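Side-chain contacts in attachment invasion locus protein (Yersinia pestis, PDB 3QRA), which promotes attachment to and invasion of eukaryotic cells as an eight-stranded outer membrane beta-barrel, by a mechanism that is not known: residues G43-F48 with Y89-A94; G29-Y34 with V131-Y136; E4-I9 with G121-P126. All blocks are in the same frame, centred on the assembly; numbering follows the deposited sequence.

Contact 1. Residues G43-F48 with Y89-A94; sequences GVIGSF and YGLLGA. With C8E ((hydroxyethyloxy)tri(ethyloxy)octane), chain E; C8E ((hydroxyethyloxy)tri(ethyloxy)octane), chain F.
Ile45 meets Tyr89 and Leu91 inside the barrel, and the contact between 43-48 and 89-94 is apolar, with no hydrogen bond across it. Its two branches divide the work. The CD1 methyl sits over one face of the Tyr89 ring, 4.2 Å from the centroid and 20° off the ring normal, a CH-pi contact displaced toward the CE2 rim. CG2 turns to the root of the same side chain, with Tyr89 CG at 3.9 Å, and also presses on Leu91. There the packing is tight: Ile45 CG2 and Leu91 CD2 are 3.4 Å apart, closer than methyl carbons usually come. The other leucine branch reaches further along the strand, Leu91 CD1 lying 4.1 Å from Ser47 CB.

These contacts pack along the inner wall of an antiparallel eight-stranded barrel of the OmpX-like outer membrane type, over strand 66-81. That strand lies between 42-53 and 86-102 in the sheet, so the two segments share no backbone hydrogen bond, and their axes, 8.1 Å apart at closest, run 51° from parallel. Ile45, Ser47, Tyr89 and Leu91 face inward, where Lys33 and Thr75 also pack against Leu91.

Polar ends look elsewhere. Tyr89 has CG between its backbone N and carbonyl carbon (chi1 58°), which turns a face of the ring to Ile45 while its hydroxyl hydrogen-bonds Asp133. Ser47 OG is bonded to Asn31, so the buried hydroxyl is satisfied on the neighbouring strand.

Detergent chains lie against the outer side of 43-48. One C8E chain runs along Gly46, its C3 lying 3.7 Å from Gly46 C. A second lies obliquely by the Phe48 ring, where CZ comes within 3.7 Å of its C5.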
loop_
_atom_site.group_PDB
_atom_site.type_symbol
_atom_site.label_atom_id
_atom_site.label_comp_id
_atom_site.label_asym_id
_atom_site.label_seq_id
_atom_site.Cartn_x
_atom_site.Cartn_y
_atom_site.Cartn_z
ATOM N N GLY A 43 -18.358 5.935 -5.031
ATOM C CA GLY A 43 -17.497 5.378 -6.050
ATOM C C GLY A 43 -16.767 4.152 -5.554
ATOM O O GLY A 43 -17.029 3.662 -4.452
ATOM N N VAL A 44 -15.850 3.650 -6.377
ATOM C CA VAL A 44 -15.019 2.534 -5.983
ATOM C C VAL A 44 -13.568 2.910 -6.236
ATOM O O VAL A 44 -13.254 3.689 -7.134
ATOM C CB VAL A 44 -15.358 1.241 -6.760
ATOM C CG1 VAL A 44 -15.201 1.444 -8.288
ATOM C CG2 VAL A 44 -14.471 0.073 -6.273
ATOM N N ILE A 45 -12.691 2.374 -5.414
ATOM C CA ILE A 45 -11.273 2.604 -5.599
ATOM C C ILE A 45 -10.519 1.277 -5.487
ATOM O O ILE A 45 -10.884 0.393 -4.699
ATOM C CB ILE A 45 -10.757 3.690 -4.627
ATOM C CG1 ILE A 45 -9.280 4.020 -4.904
ATOM C CG2 ILE A 45 -10.978 3.272 -3.189
ATOM C CD1 ILE A 45 -8.838 5.392 -4.372
ATOM N N GLY A 46 -9.498 1.137 -6.324
ATOM C CA GLY A 46 -8.650 -0.037 -6.337
ATOM C C GLY A 46 -7.228 0.429 -6.093
ATOM O O GLY A 46 -6.853 1.534 -6.496
ATOM N N SER A 47 -6.440 -0.422 -5.447
ATOM C CA SER A 47 -5.083 -0.077 -5.044
ATOM C C SER A 47 -4.143 -1.264 -5.252
ATOM O O SER A 47 -4.474 -2.406 -4.903
ATOM C CB SER A 47 -5.068 0.326 -3.561
ATOM O OG SER A 47 -3.741 0.521 -3.091
ATOM N N PHE A 48 -2.981 -0.977 -5.826
ATOM C CA PHE A 48 -1.876 -1.930 -5.857
ATOM C C PHE A 48 -0.709 -1.280 -5.154
ATOM O O PHE A 48 -0.363 -0.131 -5.454
ATOM C CB PHE A 48 -1.432 -2.287 -7.289
ATOM C CG PHE A 48 -0.105 -3.014 -7.324
ATOM C CD1 PHE A 48 -0.043 -4.379 -7.085
ATOM C CD2 PHE A 48 1.077 -2.317 -7.526
ATOM C CE1 PHE A 48 1.186 -5.046 -7.077
ATOM C CE2 PHE A 48 2.306 -2.978 -7.521
ATOM C CZ PHE A 48 2.352 -4.343 -7.296
ATOM N N TYR A 89 -12.187 6.759 2.029
ATOM C CA TYR A 89 -12.417 5.406 1.546
ATOM C C TYR A 89 -11.911 4.307 2.493
ATOM O O TYR A 89 -11.027 4.532 3.332
ATOM C CB TYR A 89 -11.849 5.230 0.137
ATOM C CG TYR A 89 -10.356 5.504 -0.027
ATOM C CD1 TYR A 89 -9.403 4.549 0.344
ATOM C CD2 TYR A 89 -9.905 6.694 -0.597
ATOM C CE1 TYR A 89 -8.041 4.783 0.178
ATOM C CE2 TYR A 89 -8.528 6.938 -0.778
ATOM C CZ TYR A 89 -7.611 5.979 -0.396
ATOM O OH TYR A 89 -6.255 6.206 -0.597
ATOM N N GLY A 90 -12.506 3.125 2.355
ATOM C CA GLY A 90 -12.073 1.945 3.090
ATOM C C GLY A 90 -11.818 0.817 2.106
ATOM O O GLY A 90 -12.586 0.627 1.157
ATOM N N LEU A 91 -10.738 0.069 2.327
ATOM C CA LEU A 91 -10.266 -0.938 1.378
ATOM C C LEU A 91 -10.076 -2.299 2.040
ATOM O O LEU A 91 -9.739 -2.391 3.220
ATOM C CB LEU A 91 -8.926 -0.507 0.774
ATOM C CG LEU A 91 -8.911 0.886 0.138
ATOM C CD1 LEU A 91 -7.528 1.225 -0.383
ATOM C CD2 LEU A 91 -9.929 0.962 -0.992
ATOM N N LEU A 92 -10.297 -3.342 1.254
ATOM C CA LEU A 92 -10.101 -4.712 1.686
ATOM C C LEU A 92 -9.509 -5.479 0.524
ATOM O O LEU A 92 -9.827 -5.220 -0.650
ATOM C CB LEU A 92 -11.439 -5.346 2.079
ATOM C CG LEU A 92 -11.365 -6.790 2.578
ATOM C CD1 LEU A 92 -10.620 -6.847 3.891
ATOM C CD2 LEU A 92 -12.780 -7.366 2.741
ATOM N N GLY A 93 -8.647 -6.439 0.834
ATOM C CA GLY A 93 -8.070 -7.249 -0.221
ATOM C C GLY A 93 -7.051 -8.224 0.324
ATOM O O GLY A 93 -7.249 -8.796 1.392
ATOM N N ALA A 94 -5.968 -8.405 -0.421
ATOM C CA ALA A 94 -4.956 -9.382 -0.055
ATOM C C ALA A 94 -3.574 -8.746 -0.015
ATOM O O ALA A 94 -3.234 -7.908 -0.860
ATOM C CB ALA A 94 -4.961 -10.554 -1.041
HETATM C C1 C8E E . -4.715 0.673 -10.013
HETATM C C2 C8E E . -4.831 -0.533 -9.090
HETATM C C3 C8E E . -6.208 -1.168 -9.216
HETATM C C4 C8E E . -6.153 -2.665 -8.942
HETATM C C5 C8E E . -7.275 -3.079 -7.997
HETATM C C6 C8E E . -8.143 -4.163 -8.623
HETATM C C7 C8E E . -9.072 -4.782 -7.588
HETATM C C8 C8E E . -10.139 -5.646 -8.251
HETATM C C1 C8E F . 2.793 -2.783 -11.840
HETATM C C2 C8E F . 3.798 -3.546 -10.987
HETATM C C3 C8E F . 3.427 -5.021 -10.891
HETATM C C4 C8E F . 4.645 -5.885 -10.581
HETATM C C5 C8E F . 4.417 -6.707 -9.318
HETATM C C6 C8E F . 4.662 -8.188 -9.583
HETATM C C7 C8E F . 4.920 -8.954 -8.291
HETATM C C8 C8E F . 5.014 -10.451 -8.564
HETATM O O9 C8E F . 5.857 -11.057 -7.611
#

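Contact 2. Residues G29-Y34 with V131-Y136; sequences GFNLKY and VIDASY. With C8E ((hydroxyethyloxy)tri(ethyloxy)octane), chain H; C8E ((hydroxyethyloxy)tri(ethyloxy)octane), chain E.
Strands 29-34 and 131-136 face each other across the barrel interior, their axes 9.6 Å apart at closest and their directions 116° apart; by CA positions Lys33 lies opposite Asp133 and Asn31 opposite Ser135. Lys33 spans the gap. A bend at its far end (chi4 73°) brings the ammonium to three oxygens at once. NZ forms a salt bridge with Asp133 OD2 at 2.8 Å, using the syn lone pair of that oxygen, and donates to Ser135 OG, also at 2.8 Å. The third bond returns to its own strand: NZ to Asn31 OD1 is 2.8 Å, with the donor tilted 19° from the carbonyl plane. Asn31 OD1 and Asp133 OD2 are both acceptors, and a water that donates to each joins them. The other carboxylate oxygen, Asp133 OD1, accepts from Tyr89 and Gln123, which probably helps keep the aspartate charged beside the lysine. On the lipid-facing side, the tail of a C8E molecule lies against Tyr136, its C8 3.5 Å from CD2. A buried lysine-aspartate pair within a polar network, enclosed by an apolar outer belt, is characteristic of the lumen of small outer membrane beta-barrels.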
loop_
_atom_site.group_PDB
_atom_site.type_symbol
_atom_site.label_atom_id
_atom_site.label_comp_id
_atom_site.label_asym_id
_atom_site.label_seq_id
_atom_site.Cartn_x
_atom_site.Cartn_y
_atom_site.Cartn_z
ATOM N N GLY A 29 8.569 1.389 -1.623
ATOM C CA GLY A 29 8.136 1.061 -2.962
ATOM C C GLY A 29 7.125 2.092 -3.416
ATOM O O GLY A 29 7.272 3.293 -3.144
ATOM N N PHE A 30 6.083 1.612 -4.079
ATOM C CA PHE A 30 5.131 2.503 -4.732
ATOM C C PHE A 30 3.702 1.975 -4.642
ATOM O O PHE A 30 3.451 0.818 -4.263
ATOM C CB PHE A 30 5.537 2.713 -6.207
ATOM C CG PHE A 30 5.329 1.498 -7.055
ATOM C CD1 PHE A 30 4.149 1.326 -7.764
ATOM C CD2 PHE A 30 6.295 0.506 -7.114
ATOM C CE1 PHE A 30 3.941 0.188 -8.532
ATOM C CE2 PHE A 30 6.093 -0.634 -7.871
ATOM C CZ PHE A 30 4.911 -0.795 -8.582
ATOM N N ASN A 31 2.765 2.843 -5.009
ATOM C CA ASN A 31 1.344 2.561 -4.912
ATOM C C ASN A 31 0.634 3.188 -6.105
ATOM O O ASN A 31 0.814 4.370 -6.376
ATOM C CB ASN A 31 0.828 3.153 -3.596
ATOM C CG ASN A 31 -0.675 3.101 -3.463
ATOM O OD1 ASN A 31 -1.287 4.074 -3.017
ATOM N ND2 ASN A 31 -1.282 1.965 -3.827
ATOM N N LEU A 32 -0.135 2.389 -6.841
ATOM C CA LEU A 32 -1.013 2.916 -7.887
ATOM C C LEU A 32 -2.447 2.808 -7.376
ATOM O O LEU A 32 -2.842 1.757 -6.862
ATOM C CB LEU A 32 -0.873 2.096 -9.165
ATOM C CG LEU A 32 0.508 2.151 -9.828
ATOM C CD1 LEU A 32 0.699 0.998 -10.813
ATOM C CD2 LEU A 32 0.702 3.495 -10.526
ATOM N N LYS A 33 -3.218 3.889 -7.492
ATOM C CA LYS A 33 -4.643 3.811 -7.151
ATOM C C LYS A 33 -5.482 4.300 -8.312
ATOM O O LYS A 33 -5.085 5.234 -9.022
ATOM C CB LYS A 33 -4.976 4.598 -5.874
ATOM C CG LYS A 33 -4.386 3.993 -4.594
ATOM C CD LYS A 33 -5.345 4.258 -3.401
ATOM C CE LYS A 33 -4.769 3.726 -2.085
ATOM N NZ LYS A 33 -3.640 4.573 -1.586
ATOM N N TYR A 34 -6.632 3.657 -8.504
ATOM C CA TYR A 34 -7.561 4.029 -9.563
ATOM C C TYR A 34 -8.953 4.129 -8.958
ATOM O O TYR A 34 -9.418 3.194 -8.318
ATOM C CB TYR A 34 -7.566 3.003 -10.694
ATOM C CG TYR A 34 -8.714 3.237 -11.663
ATOM C CD1 TYR A 34 -8.646 4.231 -12.621
ATOM C CD2 TYR A 34 -9.880 2.492 -11.574
ATOM C CE1 TYR A 34 -9.708 4.458 -13.497
ATOM C CE2 TYR A 34 -10.942 2.710 -12.439
ATOM C CZ TYR A 34 -10.851 3.691 -13.393
ATOM O OH TYR A 34 -11.921 3.900 -14.239
ATOM N N VAL A 131 -5.498 15.205 -8.057
ATOM C CA VAL A 131 -5.694 14.305 -6.921
ATOM C C VAL A 131 -4.454 14.254 -6.067
ATOM O O VAL A 131 -3.410 14.151 -6.571
ATOM C CB VAL A 131 -5.897 12.865 -7.338
ATOM C CG1 VAL A 131 -6.339 12.051 -6.189
ATOM C CG2 VAL A 131 -6.819 12.754 -8.314
ATOM N N ILE A 132 -4.634 14.316 -4.773
ATOM C CA ILE A 132 -3.622 13.967 -3.801
ATOM C C ILE A 132 -4.225 12.842 -2.985
ATOM O O ILE A 132 -5.350 12.952 -2.511
ATOM C CB ILE A 132 -3.274 15.158 -2.900
ATOM C CG1 ILE A 132 -2.746 16.316 -3.759
ATOM C CG2 ILE A 132 -2.250 14.738 -1.832
ATOM C CD1 ILE A 132 -2.362 17.535 -2.968
ATOM N N ASP A 133 -3.498 11.740 -2.861
ATOM C CA ASP A 133 -4.048 10.540 -2.254
ATOM C C ASP A 133 -3.194 10.157 -1.049
ATOM O O ASP A 133 -1.974 10.211 -1.125
ATOM C CB ASP A 133 -4.054 9.392 -3.280
ATOM C CG ASP A 133 -4.507 8.068 -2.668
ATOM O OD1 ASP A 133 -5.733 7.868 -2.562
ATOM O OD2 ASP A 133 -3.641 7.236 -2.297
ATOM N N ALA A 134 -3.820 9.763 0.057
ATOM C CA ALA A 134 -3.034 9.264 1.190
ATOM C C ALA A 134 -3.786 8.141 1.864
ATOM O O ALA A 134 -4.999 8.232 2.050
ATOM C CB ALA A 134 -2.726 10.381 2.197
ATOM N N SER A 135 -3.078 7.078 2.223
ATOM C CA SER A 135 -3.760 5.965 2.878
ATOM C C SER A 135 -2.836 5.136 3.755
ATOM O O SER A 135 -1.613 5.247 3.671
ATOM C CB SER A 135 -4.455 5.071 1.834
ATOM O OG SER A 135 -3.533 4.217 1.177
ATOM N N TYR A 136 -3.449 4.325 4.610
ATOM C CA TYR A 136 -2.734 3.374 5.446
ATOM C C TYR A 136 -3.317 1.986 5.199
ATOM O O TYR A 136 -4.522 1.826 4.932
ATOM C CB TYR A 136 -2.841 3.743 6.934
ATOM C CG TYR A 136 -2.260 2.681 7.843
ATOM C CD1 TYR A 136 -0.885 2.599 8.055
ATOM C CD2 TYR A 136 -3.082 1.760 8.492
ATOM C CE1 TYR A 136 -0.347 1.627 8.887
ATOM C CE2 TYR A 136 -2.544 0.778 9.321
ATOM C CZ TYR A 136 -1.180 0.722 9.508
ATOM O OH TYR A 136 -0.628 -0.241 10.328
HETATM C C1 C8E H . -4.562 9.392 5.588
HETATM C C2 C8E H . -4.712 8.018 6.227
HETATM C C3 C8E H . -5.943 7.952 7.125
HETATM C C4 C8E H . -6.400 6.510 7.328
HETATM C C5 C8E H . -6.523 6.158 8.809
HETATM C C6 C8E H . -5.665 4.953 9.182
HETATM C C7 C8E H . -5.284 5.000 10.658
HETATM C C8 C8E H . -4.381 3.834 11.045
HETATM O O9 C8E H . -3.462 4.253 12.032
HETATM C C1 C8E E . -4.715 0.673 -10.013
HETATM C C2 C8E E . -4.831 -0.533 -9.090
HETATM C C3 C8E E . -6.208 -1.168 -9.216
HETATM C C4 C8E E . -6.153 -2.665 -8.942
HETATM C C5 C8E E . -7.275 -3.079 -7.997
HETATM C C6 C8E E . -8.143 -4.163 -8.623
HETATM C C7 C8E E . -9.072 -4.782 -7.588
HETATM C C8 C8E E . -10.139 -5.646 -8.251
HETATM O O HOH W 1 -0.998 6.886 -2.987
#

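Contact 3. Residues E4-I9 with G121-P126; sequences ESSISI and GLQFNP. With C8E ((hydroxyethyloxy)tri(ethyloxy)octane), chain B.
Gln123 meets Ser6 and Ser8 across the periplasmic end of the barrel, and most of the traffic passes through water. Strand 108-124 is close to its end here, and Gln123 is directed from it into the lumen. Its chain bends at chi2 (-148°), which carries the amide across to the serines. Direct contact is slight: OE1 approaches Ser6 CB to 3.9 Å, and NE2 is 4.3 Å from Ser8 OG, beyond hydrogen-bonding range. Two waters fill the interval. One accepts from Gln123 NE2 at 3.0 Å and is bonded to Ser8 OG at 2.9 Å, with a weak further bond to Ser6 O. The other donates to Gln123 OE1 at 2.8 Å and reaches Ser6 OG, also at 2.8 Å. Both ends of the amide have protein partners too, NE2 bonding Asp133 and OE1 bonding Arg35, an arrangement that fixes which way round the amide lies.

Phe124 turns outward, and the backbone N of Pro126 lies over one face of its ring. Asn125 faces inward again; its ND2 gives a 3.0 Å bond to the water that links Ser6 and Gln123, while OD1 accepts from Arg81. On the outer face of the other strand, a C8E molecule lies against Ile7 and Ile9, with its C2 3.9 Å from Ile7 CG1. Small hydroxyls and amides inside, joined by ordered water, and large apolar side chains outside are typical of a small outer membrane beta-barrel, with a polar, hydrated interior and an apolar outer surface.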
loop_
_atom_site.group_PDB
_atom_site.type_symbol
_atom_site.label_atom_id
_atom_site.label_comp_id
_atom_site.label_asym_id
_atom_site.label_seq_id
_atom_site.Cartn_x
_atom_site.Cartn_y
_atom_site.Cartn_z
ATOM N N GLU A 4 -16.449 10.200 -13.352
ATOM C CA GLU A 4 -15.045 10.633 -13.338
ATOM C C GLU A 4 -14.106 9.602 -12.752
ATOM O O GLU A 4 -14.426 8.945 -11.754
ATOM C CB GLU A 4 -14.880 11.976 -12.622
ATOM C CG GLU A 4 -15.510 13.144 -13.394
ATOM C CD GLU A 4 -15.302 14.486 -12.717
ATOM O OE1 GLU A 4 -14.988 14.518 -11.507
ATOM O OE2 GLU A 4 -15.458 15.515 -13.400
ATOM N N SER A 5 -12.933 9.492 -13.381
ATOM C CA SER A 5 -11.871 8.594 -12.952
ATOM C C SER A 5 -10.741 9.406 -12.332
ATOM O O SER A 5 -10.454 10.522 -12.778
ATOM C CB SER A 5 -11.298 7.845 -14.168
ATOM O OG SER A 5 -12.281 7.050 -14.807
ATOM N N SER A 6 -10.085 8.828 -11.333
ATOM C CA SER A 6 -8.872 9.409 -10.766
ATOM C C SER A 6 -7.763 8.367 -10.803
ATOM O O SER A 6 -7.959 7.228 -10.418
ATOM C CB SER A 6 -9.108 9.837 -9.316
ATOM O OG SER A 6 -10.207 10.738 -9.218
ATOM N N ILE A 7 -6.597 8.759 -11.285
ATOM C CA ILE A 7 -5.474 7.844 -11.310
ATOM C C ILE A 7 -4.329 8.531 -10.588
ATOM O O ILE A 7 -4.045 9.716 -10.833
ATOM C CB ILE A 7 -5.083 7.474 -12.773
ATOM C CG1 ILE A 7 -3.873 6.536 -12.810
ATOM C CG2 ILE A 7 -4.820 8.730 -13.609
ATOM C CD1 ILE A 7 -4.138 5.185 -12.184
ATOM N N SER A 8 -3.691 7.794 -9.685
ATOM C CA SER A 8 -2.563 8.340 -8.941
ATOM C C SER A 8 -1.423 7.346 -8.773
ATOM O O SER A 8 -1.638 6.126 -8.728
ATOM C CB SER A 8 -3.002 8.860 -7.568
ATOM O OG SER A 8 -3.636 7.853 -6.781
ATOM N N ILE A 9 -0.212 7.895 -8.681
ATOM C CA ILE A 9 0.954 7.106 -8.312
ATOM C C ILE A 9 1.573 7.743 -7.081
ATOM O O ILE A 9 1.519 8.962 -6.906
ATOM C CB ILE A 9 2.002 6.996 -9.467
ATOM C CG1 ILE A 9 3.026 5.904 -9.151
ATOM C CG2 ILE A 9 2.690 8.341 -9.736
ATOM C CD1 ILE A 9 3.940 5.558 -10.329
ATOM N N GLY A 121 -8.220 5.470 3.700
ATOM C CA GLY A 121 -7.514 6.649 3.236
ATOM C C GLY A 121 -8.428 7.759 2.776
ATOM O O GLY A 121 -9.649 7.691 2.947
ATOM N N LEU A 122 -7.819 8.751 2.161
ATOM C CA LEU A 122 -8.549 9.829 1.603
ATOM C C LEU A 122 -7.965 10.396 0.346
ATOM O O LEU A 122 -6.821 10.252 0.089
ATOM C CB LEU A 122 -8.752 10.898 2.602
ATOM C CG LEU A 122 -7.582 11.483 3.267
ATOM C CD1 LEU A 122 -7.124 12.533 2.401
ATOM C CD2 LEU A 122 -7.958 12.057 4.597
ATOM N N GLN A 123 -8.836 11.036 -0.400
ATOM C CA GLN A 123 -8.392 11.784 -1.575
ATOM C C GLN A 123 -8.786 13.243 -1.434
ATOM O O GLN A 123 -9.918 13.567 -1.057
ATOM C CB GLN A 123 -8.978 11.212 -2.870
ATOM C CG GLN A 123 -8.604 9.750 -3.101
ATOM C CD GLN A 123 -8.471 9.412 -4.568
ATOM O OE1 GLN A 123 -9.262 9.871 -5.400
ATOM N NE2 GLN A 123 -7.461 8.612 -4.900
ATOM N N PHE A 124 -7.840 14.114 -1.767
ATOM C CA PHE A 124 -8.021 15.554 -1.740
ATOM C C PHE A 124 -7.922 16.083 -3.173
ATOM O O PHE A 124 -6.984 15.747 -3.899
ATOM C CB PHE A 124 -6.931 16.179 -0.859
ATOM C CG PHE A 124 -6.905 17.681 -0.880
ATOM C CD1 PHE A 124 -8.040 18.418 -0.579
ATOM C CD2 PHE A 124 -5.727 18.358 -1.163
ATOM C CE1 PHE A 124 -8.009 19.804 -0.596
ATOM C CE2 PHE A 124 -5.690 19.744 -1.176
ATOM C CZ PHE A 124 -6.832 20.467 -0.891
ATOM N N ASN A 125 -8.895 16.894 -3.580
ATOM C CA ASN A 125 -8.859 17.544 -4.891
ATOM C C ASN A 125 -8.693 19.048 -4.738
ATOM O O ASN A 125 -9.683 19.765 -4.604
ATOM C CB ASN A 125 -10.151 17.261 -5.677
ATOM C CG ASN A 125 -10.469 15.779 -5.766
ATOM O OD1 ASN A 125 -11.462 15.310 -5.200
ATOM N ND2 ASN A 125 -9.609 15.025 -6.455
ATOM N N PRO A 126 -7.443 19.534 -4.769
ATOM C CA PRO A 126 -7.178 20.970 -4.626
ATOM C C PRO A 126 -7.706 21.738 -5.833
ATOM O O PRO A 126 -8.024 22.925 -5.741
ATOM C CB PRO A 126 -5.644 21.042 -4.575
ATOM C CG PRO A 126 -5.176 19.800 -5.267
ATOM C CD PRO A 126 -6.209 18.748 -4.961
HETATM C C1 C8E B . 0.852 6.502 -13.568
HETATM C C2 C8E B . -0.208 7.589 -13.432
HETATM C C3 C8E B . 0.199 8.635 -12.400
HETATM C C4 C8E B . 0.090 10.049 -12.959
HETATM C C5 C8E B . 1.423 10.790 -12.866
HETATM C C6 C8E B . 1.353 11.836 -11.761
HETATM C C7 C8E B . 2.738 12.205 -11.240
HETATM C C8 C8E B . 2.675 12.659 -9.786
HETATM O O9 C8E B . 3.679 11.973 -9.069
HETATM C C10 C8E B . 3.815 12.386 -7.727
HETATM C C11 C8E B . 3.843 11.113 -6.895
HETATM O O12 C8E B . 4.108 11.420 -5.545
HETATM C C13 C8E B . 3.107 12.229 -5.002
HETATM C C14 C8E B . 3.663 13.045 -3.852
HETATM O O15 C8E B . 2.568 13.587 -3.145
HETATM C C16 C8E B . 2.088 14.776 -3.738
HETATM C C17 C8E B . 3.175 15.840 -3.756
HETATM O O HOH W 2 -6.402 7.715 -7.520
HETATM O O HOH W 3 -10.031 12.100 -6.835
#

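All three contacts join strands that are not neighbours, through side chains inside one closed antiparallel barrel; in contact 1 just one strand, 66-81, intervenes. Contacts 2 and 3 have centres 8 Å apart, contacts 1 and 2 about 10 Å, and contacts 1 and 3 about 13 Å. They use six of the eight strands, those of 43-48 and 29-34 being neighbours, as are those of 89-94 and 121-126. Along the chain, contact 1 is nested within the loops closed by both others, whereas contacts 2 and 3 alternate. Phe48 O and Asn31 ND2, 2.8 Å apart, tie contact 1 to contact 2. The lumen is thus packed from several directions, as a worked case of a barrel filled by its own side chains.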